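Local coordinates for uncharacterized protein MJ0327 (Methanocaldococcus jannaschii DSM 2661, PDB 2QTD) that is of unknown function but may bind or help to handle iron-molybdenum cofactor or a related metal cluster, at residues M2-V7 / I31-V36; K6-M11 / E55-I60. One frame throughout, in Å; residues are numbered along the deposited sequence.

Contact 1 of 2, residues M2-V7 / I31-V36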
HETATM    1  N   MSE A   2       5.116   1.485 -19.247  1.00 48.27           N
HETATM    2  CA  MSE A   2       5.084   2.517 -18.168  1.00 49.66           C
HETATM    3  C   MSE A   2       3.945   2.249 -17.191  1.00 45.62           C
HETATM    4  O   MSE A   2       2.855   1.847 -17.609  1.00 45.43           O
HETATM    5  CB  MSE A   2       4.849   3.889 -18.763  1.00 51.11           C
HETATM    6  CG  MSE A   2       5.641   4.192 -20.013  1.00 53.08           C
HETATM    7 SE   MSE A   2       5.503   6.100 -20.222  0.75 57.07          SE
HETATM    8  CE  MSE A   2       6.833   6.730 -18.868  1.00 49.23           C
ATOM      9  N   ILE A   3       4.176   2.487 -15.898  1.00 39.70           N
ATOM     10  CA  ILE A   3       3.119   2.224 -14.932  1.00 37.10           C
ATOM     11  C   ILE A   3       2.183   3.447 -14.737  1.00 31.88           C
ATOM     12  O   ILE A   3       2.658   4.599 -14.577  1.00 31.10           O
ATOM     13  CB  ILE A   3       3.633   1.526 -13.601  1.00 37.11           C
ATOM     14  CG1 ILE A   3       4.210   2.462 -12.561  1.00 43.33           C
ATOM     15  CG2 ILE A   3       4.657   0.410 -13.921  1.00 42.50           C
ATOM     16  CD1 ILE A   3       4.134   1.848 -11.145  1.00 32.60           C
ATOM     17  N   ASN A   4       0.886   3.146 -14.835  1.00 30.12           N
ATOM     18  CA  ASN A   4      -0.218   4.023 -14.494  0.50 30.33           C
ATOM     19  C   ASN A   4      -1.084   3.349 -13.403  1.00 29.96           C
ATOM     20  O   ASN A   4      -2.015   2.589 -13.778  1.00 30.78           O
ATOM     21  CB  ASN A   4      -1.061   4.228 -15.760  0.50 31.24           C
ATOM     22  CG  ASN A   4      -0.262   4.836 -16.905  0.50 32.04           C
ATOM     23  OD1 ASN A   4       0.030   4.178 -17.914  0.50 35.61           O
ATOM     24  ND2 ASN A   4       0.073   6.099 -16.763  0.50 26.87           N
HETATM   25  N   MSE A   5      -0.810   3.574 -12.105  1.00 27.48           N
HETATM   26  CA  MSE A   5      -1.437   2.803 -11.019  0.50 27.02           C
HETATM   27  C   MSE A   5      -1.720   3.630  -9.773  1.00 25.29           C
HETATM   28  O   MSE A   5      -1.067   4.625  -9.533  1.00 24.37           O
HETATM   29  CB  MSE A   5      -0.503   1.657 -10.613  0.50 28.04           C
HETATM   30  CG  MSE A   5      -0.326   0.558 -11.667  0.50 25.15           C
HETATM   31 SE   MSE A   5       0.880  -0.755 -10.926  0.37 28.52          SE
HETATM   32  CE  MSE A   5      -0.360  -1.936 -10.010  0.50 22.28           C
ATOM     33  N   LYS A   6      -2.660   3.156  -8.960  1.00 23.59           N
ATOM     34  CA  LYS A   6      -2.929   3.703  -7.645  1.00 20.81           C
ATOM     35  C   LYS A   6      -2.437   2.649  -6.619  1.00 16.07           C
ATOM     36  O   LYS A   6      -2.775   1.480  -6.737  1.00 18.40           O
ATOM     37  CB  LYS A   6      -4.437   3.949  -7.480  1.00 18.40           C
ATOM     38  CG  LYS A   6      -4.845   4.589  -6.186  1.00 26.49           C
ATOM     39  CD  LYS A   6      -6.361   4.668  -5.990  1.00 25.62           C
ATOM     40  CE  LYS A   6      -7.069   5.461  -7.058  1.00 31.31           C
ATOM     41  NZ  LYS A   6      -8.465   5.859  -6.650  1.00 26.17           N
ATOM     42  N   VAL A   7      -1.618   3.096  -5.668  1.00 15.73           N
ATOM     43  CA  VAL A   7      -0.990   2.191  -4.693  1.00 17.37           C
ATOM     44  C   VAL A   7      -1.308   2.689  -3.297  1.00 17.00           C
ATOM     45  O   VAL A   7      -1.156   3.883  -2.994  1.00 16.41           O
ATOM     46  CB  VAL A   7       0.533   2.101  -4.874  1.00 17.55           C
ATOM     47  CG1 VAL A   7       1.128   1.062  -3.892  1.00 18.36           C
ATOM     48  CG2 VAL A   7       0.915   1.797  -6.379  1.00 16.84           C
ATOM     49  N   ILE A  31       0.488   6.969  -9.387  1.00 23.05           N
ATOM     50  CA  ILE A  31       1.740   6.929 -10.141  1.00 25.35           C
ATOM     51  C   ILE A  31       1.340   6.965 -11.594  1.00 25.44           C
ATOM     52  O   ILE A  31       0.436   6.233 -12.004  1.00 26.87           O
ATOM     53  CB  ILE A  31       2.540   5.658  -9.875  1.00 23.93           C
ATOM     54  CG1 ILE A  31       3.065   5.626  -8.426  1.00 25.68           C
ATOM     55  CG2 ILE A  31       3.699   5.541 -10.968  1.00 23.46           C
ATOM     56  CD1 ILE A  31       3.281   4.177  -7.819  1.00 27.08           C
ATOM     57  N   ASP A  32       1.953   7.851 -12.373  1.00 29.42           N
ATOM     58  CA  ASP A  32       1.574   8.019 -13.754  1.00 29.88           C
ATOM     59  C   ASP A  32       2.798   8.324 -14.551  1.00 30.80           C
ATOM     60  O   ASP A  32       3.673   9.050 -14.066  1.00 30.11           O
ATOM     61  CB  ASP A  32       0.603   9.169 -13.916  1.00 34.16           C
ATOM     62  CG  ASP A  32      -0.447   8.883 -14.928  1.00 40.03           C
ATOM     63  OD1 ASP A  32      -0.131   8.214 -15.945  1.00 38.45           O
ATOM     64  OD2 ASP A  32      -1.607   9.286 -14.662  1.00 58.04           O
ATOM     65  N   ASP A  33       2.869   7.720 -15.734  1.00 27.17           N
ATOM     66  CA  ASP A  33       4.064   7.731 -16.552  1.00 30.33           C
ATOM     67  C   ASP A  33       5.305   7.560 -15.679  1.00 31.50           C
ATOM     68  O   ASP A  33       6.229   8.371 -15.743  1.00 29.31           O
ATOM     69  CB  ASP A  33       4.080   9.036 -17.366  1.00 30.82           C
ATOM     70  CG  ASP A  33       3.028   9.051 -18.473  1.00 37.50           C
ATOM     71  OD1 ASP A  33       2.868   8.018 -19.177  1.00 45.28           O
ATOM     72  OD2 ASP A  33       2.380  10.105 -18.653  1.00 42.75           O
ATOM     73  N   ASN A  34       5.263   6.521 -14.826  1.00 29.06           N
ATOM     74  CA  ASN A  34       6.314   6.203 -13.841  1.00 29.61           C
ATOM     75  C   ASN A  34       6.706   7.305 -12.825  1.00 27.70           C
ATOM     76  O   ASN A  34       7.821   7.292 -12.313  1.00 25.86           O
ATOM     77  CB  ASN A  34       7.576   5.696 -14.589  1.00 29.95           C
ATOM     78  CG  ASN A  34       7.305   4.441 -15.417  1.00 28.21           C
ATOM     79  OD1 ASN A  34       6.643   3.514 -14.950  1.00 29.02           O
ATOM     80  ND2 ASN A  34       7.833   4.404 -16.647  1.00 27.17           N
ATOM     81  N   GLU A  35       5.798   8.249 -12.534  1.00 28.88           N
ATOM     82  CA  GLU A  35       6.055   9.335 -11.592  1.00 27.81           C
ATOM     83  C   GLU A  35       4.904   9.410 -10.611  1.00 25.46           C
ATOM     84  O   GLU A  35       3.776   9.250 -11.044  1.00 29.70           O
ATOM     85  CB  GLU A  35       6.143  10.659 -12.335  1.00 29.15           C
ATOM     86  CG  GLU A  35       6.492  11.840 -11.432  1.00 26.37           C
ATOM     87  CD  GLU A  35       6.955  13.037 -12.192  1.00 28.60           C
ATOM     88  OE1 GLU A  35       6.104  13.720 -12.792  1.00 24.78           O
ATOM     89  OE2 GLU A  35       8.176  13.285 -12.182  1.00 36.19           O
ATOM     90  N   VAL A  36       5.177   9.703  -9.341  1.00 22.61           N
ATOM     91  CA  VAL A  36       4.110  10.054  -8.387  1.00 23.39           C
ATOM     92  C   VAL A  36       3.427  11.371  -8.761  1.00 24.35           C
ATOM     93  O   VAL A  36       4.089  12.414  -8.880  1.00 23.31           O
ATOM     94  CB  VAL A  36       4.574  10.161  -6.912  1.00 26.51           C
ATOM     95  CG1 VAL A  36       3.414  10.529  -6.040  1.00 23.42           C
ATOM     96  CG2 VAL A  36       5.094   8.795  -6.390  1.00 23.70           C
TER

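Contact 2 of 2, residues K6-M11 / E55-I60. With PG4 (tetraethylene glycol), chain D.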
ATOM      1  N   LYS A   6      -2.660   3.156  -8.960  1.00 23.59           N
ATOM      2  CA  LYS A   6      -2.929   3.703  -7.645  1.00 20.81           C
ATOM      3  C   LYS A   6      -2.437   2.649  -6.619  1.00 16.07           C
ATOM      4  O   LYS A   6      -2.775   1.480  -6.737  1.00 18.40           O
ATOM      5  CB  LYS A   6      -4.437   3.949  -7.480  1.00 18.40           C
ATOM      6  CG  LYS A   6      -4.845   4.589  -6.186  1.00 26.49           C
ATOM      7  CD  LYS A   6      -6.361   4.668  -5.990  1.00 25.62           C
ATOM      8  CE  LYS A   6      -7.069   5.461  -7.058  1.00 31.31           C
ATOM      9  NZ  LYS A   6      -8.465   5.859  -6.650  1.00 26.17           N
ATOM     10  N   VAL A   7      -1.618   3.096  -5.668  1.00 15.73           N
ATOM     11  CA  VAL A   7      -0.990   2.191  -4.693  1.00 17.37           C
ATOM     12  C   VAL A   7      -1.308   2.689  -3.297  1.00 17.00           C
ATOM     13  O   VAL A   7      -1.156   3.883  -2.994  1.00 16.41           O
ATOM     14  CB  VAL A   7       0.533   2.101  -4.874  1.00 17.55           C
ATOM     15  CG1 VAL A   7       1.128   1.062  -3.892  1.00 18.36           C
ATOM     16  CG2 VAL A   7       0.915   1.797  -6.379  1.00 16.84           C
ATOM     17  N   ALA A   8      -1.793   1.792  -2.466  1.00 16.86           N
ATOM     18  CA  ALA A   8      -1.967   2.106  -1.004  1.00 17.93           C
ATOM     19  C   ALA A   8      -0.788   1.594  -0.142  1.00 21.57           C
ATOM     20  O   ALA A   8      -0.402   0.433  -0.217  1.00 21.13           O
ATOM     21  CB  ALA A   8      -3.313   1.572  -0.509  1.00 20.31           C
ATOM     22  N   ILE A   9      -0.244   2.476   0.675  1.00 20.88           N
ATOM     23  CA  ILE A   9       0.904   2.164   1.569  1.00 20.13           C
ATOM     24  C   ILE A   9       0.501   2.327   3.008  1.00 19.61           C
ATOM     25  O   ILE A   9       0.011   3.403   3.415  1.00 20.49           O
ATOM     26  CB  ILE A   9       2.128   3.053   1.260  1.00 22.88           C
ATOM     27  CG1 ILE A   9       2.352   3.072  -0.263  1.00 23.84           C
ATOM     28  CG2 ILE A   9       3.354   2.571   2.119  1.00 22.41           C
ATOM     29  CD1 ILE A   9       3.492   3.843  -0.774  1.00 25.89           C
ATOM     30  N   SER A  10       0.782   1.303   3.822  1.00 17.48           N
ATOM     31  CA  SER A  10       0.417   1.344   5.243  1.00 17.02           C
ATOM     32  C   SER A  10       1.463   2.180   5.993  1.00 18.64           C
ATOM     33  O   SER A  10       2.619   1.803   6.074  1.00 19.78           O
ATOM     34  CB  SER A  10       0.371  -0.083   5.737  1.00 19.44           C
ATOM     35  OG  SER A  10       1.631  -0.709   5.603  1.00 20.59           O
HETATM   36  N   MSE A  11       1.027   3.320   6.533  1.00 18.88           N
HETATM   37  CA  MSE A  11       1.934   4.323   7.115  1.00 20.34           C
HETATM   38  C   MSE A  11       1.739   4.598   8.611  1.00 21.92           C
HETATM   39  O   MSE A  11       0.623   4.708   9.127  1.00 19.52           O
HETATM   40  CB  MSE A  11       1.814   5.665   6.368  1.00 21.98           C
HETATM   41  CG  MSE A  11       2.281   5.622   4.912  1.00 20.97           C
HETATM   42 SE   MSE A  11       4.199   5.282   4.806  0.75 21.34          SE
HETATM   43  CE  MSE A  11       4.974   6.773   5.892  1.00 18.21           C
ATOM     44  N   GLU A  55     -11.520   3.136  -2.885  1.00 23.32           N
ATOM     45  CA  GLU A  55     -10.450   3.708  -3.731  1.00 22.59           C
ATOM     46  C   GLU A  55     -10.099   2.877  -4.951  1.00 21.15           C
ATOM     47  O   GLU A  55      -9.604   3.409  -5.941  1.00 23.07           O
ATOM     48  CB  GLU A  55      -9.158   3.887  -2.876  1.00 23.12           C
ATOM     49  CG  GLU A  55      -9.175   5.034  -1.897  1.00 33.83           C
ATOM     50  CD  GLU A  55      -9.236   6.398  -2.599  1.00 30.42           C
ATOM     51  OE1 GLU A  55      -8.562   6.614  -3.664  1.00 33.00           O
ATOM     52  OE2 GLU A  55      -9.985   7.234  -2.086  1.00 25.01           O
ATOM     53  N   ASN A  56     -10.358   1.573  -4.868  1.00 21.32           N
ATOM     54  CA  ASN A  56     -10.130   0.654  -5.999  1.00 23.52           C
ATOM     55  C   ASN A  56      -8.650   0.710  -6.449  1.00 21.66           C
ATOM     56  O   ASN A  56      -8.332   0.934  -7.635  1.00 20.25           O
ATOM     57  CB  ASN A  56     -11.087   0.967  -7.141  1.00 23.66           C
ATOM     58  CG  ASN A  56     -11.207  -0.161  -8.150  1.00 22.35           C
ATOM     59  OD1 ASN A  56     -10.903  -1.325  -7.845  1.00 26.77           O
ATOM     60  ND2 ASN A  56     -11.692   0.165  -9.360  1.00 29.56           N
ATOM     61  N   VAL A  57      -7.764   0.537  -5.476  1.00 23.74           N
ATOM     62  CA  VAL A  57      -6.318   0.636  -5.708  1.00 19.71           C
ATOM     63  C   VAL A  57      -5.872  -0.561  -6.563  1.00 20.07           C
ATOM     64  O   VAL A  57      -6.571  -1.591  -6.658  1.00 19.04           O
ATOM     65  CB  VAL A  57      -5.471   0.792  -4.390  1.00 21.74           C
ATOM     66  CG1 VAL A  57      -5.959   2.010  -3.567  1.00 21.11           C
ATOM     67  CG2 VAL A  57      -5.446  -0.514  -3.549  1.00 21.55           C
ATOM     68  N   ASN A  58      -4.757  -0.404  -7.235  1.00 20.06           N
ATOM     69  CA  ASN A  58      -4.157  -1.495  -8.005  1.00 22.10           C
ATOM     70  C   ASN A  58      -3.271  -2.402  -7.127  1.00 18.77           C
ATOM     71  O   ASN A  58      -3.070  -3.578  -7.452  1.00 22.81           O
ATOM     72  CB  ASN A  58      -3.345  -0.958  -9.192  1.00 22.74           C
ATOM     73  CG  ASN A  58      -4.163  -0.096 -10.144  1.00 22.24           C
ATOM     74  OD1 ASN A  58      -4.198   1.131 -10.028  1.00 24.19           O
ATOM     75  ND2 ASN A  58      -4.851  -0.748 -11.084  1.00 31.67           N
ATOM     76  N   ALA A  59      -2.712  -1.878  -6.054  1.00 18.82           N
ATOM     77  CA  ALA A  59      -1.662  -2.562  -5.313  1.00 20.52           C
ATOM     78  C   ALA A  59      -1.620  -2.015  -3.915  1.00 17.65           C
ATOM     79  O   ALA A  59      -2.047  -0.848  -3.694  1.00 18.87           O
ATOM     80  CB  ALA A  59      -0.321  -2.342  -6.008  1.00 17.51           C
ATOM     81  N   ILE A  60      -1.133  -2.840  -2.967  1.00 18.09           N
ATOM     82  CA  ILE A  60      -0.831  -2.441  -1.596  1.00 18.84           C
ATOM     83  C   ILE A  60       0.657  -2.683  -1.339  1.00 21.35           C
ATOM     84  O   ILE A  60       1.173  -3.700  -1.807  1.00 22.43           O
ATOM     85  CB  ILE A  60      -1.710  -3.237  -0.574  1.00 18.89           C
ATOM     86  CG1 ILE A  60      -3.158  -2.785  -0.608  1.00 20.28           C
ATOM     87  CG2 ILE A  60      -1.177  -3.102   0.872  1.00 20.56           C
ATOM     88  CD1 ILE A  60      -4.199  -3.782   0.035  1.00 20.43           C
TER
HETATM   89  C4  PG4 D 107      -8.943   6.920 -10.361  1.00 58.68           C
HETATM   90  O3  PG4 D 107      -8.881   7.803  -9.239  1.00 58.55           O
HETATM   91  C5  PG4 D 107     -10.170   8.313  -8.882  1.00 57.12           C
HETATM   92  C6  PG4 D 107     -10.120   8.894  -7.467  1.00 57.47           C
HETATM   93  O4  PG4 D 107     -11.341   8.659  -6.755  1.00 56.14           O
HETATM   94  C7  PG4 D 107     -11.483   7.375  -6.151  1.00 59.04           C
HETATM   95  C8  PG4 D 107     -12.643   7.458  -5.180  1.00 59.91           C
HETATM   96  O5  PG4 D 107     -12.250   8.377  -4.159  1.00 63.74           O

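Contact 1 of 2, residues M2-V7 / I31-V36
Selenomethionine Met2 lies over the tip of the turn between two strands: its SE sits 3.4 Å from Asp33 OD1, and its terminal CE reaches Asn34 ND2 and the carbonyl oxygen of Asp33. The bend at chi3 (78°) turns that methyl back toward the turn. Both backbone polar atoms of Ile3 bond to Asn34. Its N donates almost straight (177°) to Asn34 OD1 at 2.8 Å, from above the amide's carbonyl plane rather than along a lone pair, and its O accepts Asn34 N at 3.2 Å. One asparagine thus supplies an acceptor from its side chain and a donor from its backbone. With an alanine here in place of Asn34, the N-H of Ile3 would probably lose its side-chain acceptor and the methyl of Met2 the amide it touches. Asn34 stands in a type I' turn from Asp32 to Glu35, the tight beta hairpin joining strands 25-32 and 35-43 in the mixed sheet of a ribonuclease H-like fold. Ile3 CG1 stands between its backbone N and carbonyl carbon (chi1 83°) and comes 3.5 Å from Ile31 CG2, the two side chains crossing at a slant. Asn4 adds a CA-H...O contact to Ile31 O at 3.4 Å. With Met5 regular pairing begins, an antiparallel hydrogen-bonded pair with Ile31: Met5 N gives to Ile31 O at 2.9 Å, and Ile31 N returns a straighter bond to Met5 O at 2.8 Å. Farther along, Val7 CG2 meets Ile31 CD1 at 3.7 Å, on the face that Phe94 of helix 87-95 covers, where Phe94 also touches Ile3 and Met5.

Contact 2 of 2, residues K6-M11 / E55-I60
Lys6 and Asn58 open the parallel pairing of strands 5-11 and 59-62, neighbours in the mixed sheet of the ribonuclease H-like fold, 5-11 being its middle strand, with helix 46-54 in the connection between them. Before the strands pair regularly, the side-chain carbonyl of Asn58 takes the place of a backbone acceptor: Lys6 N donates to Asn58 OD1 at 2.8 Å, nearly straight at 172°, while Asn58 N gives to Lys6 O at 2.8 Å. That oxygen also takes a weak bond from Ala59 N.

From CB, which passes 3.8 Å from Asn58 OD1, the lysine chain runs out anti to its own N (chi1 -177°). Its CG and CD slide over the methyl CG1 of Val57, crossing that side chain at about a right angle. CE lies against Glu55 O and the glycol, and the bend at chi3 (-60°) helps bring NZ over the C-terminal end of the helix. There NZ gives a bond to Glu55 O, in the carbonyl plane and on a lone pair, and a salt bridge to Glu55 OE1, which it meets from above the carboxylate plane. Lys40 pairs with the other carboxylate oxygen, so Glu55 probably balances two lysines.

Deeper in, Ala8 N donates to Ala59 O at 2.9 Å, and the small CB of Ala8 faces Val57 CG1 and Ile60 CG1. Val7 and Ala59 turn their side chains to the opposite face. At the outer end a tetraethylene glycol, probably from the crystallisation liquor, bridges the ion pair: NZ of Lys6 makes a weak bond to its O3, and its O5 donates to Glu55 OE2 at 3.3 Å.

Both contacts use strand 5-11, one along each edge: contact 1 joins it antiparallel to 25-32 and the hairpin turn, contact 2 parallel to 59-62. The centre of contact 1 lies about 13 Å from the centre of the chain, partly buried, and the contact ends in exposed residues near the N-terminus; contact 2 is buried, its centre about 4 Å from that of the chain. In each an asparagine side-chain oxygen accepts a backbone N-H just beyond the regular pairing, that of loop residue Ile3 in contact 1 and of strand residue Lys6 in contact 2, but only contact 2 adds a salt bridge. Lys6 and Val7 belong to both ranges.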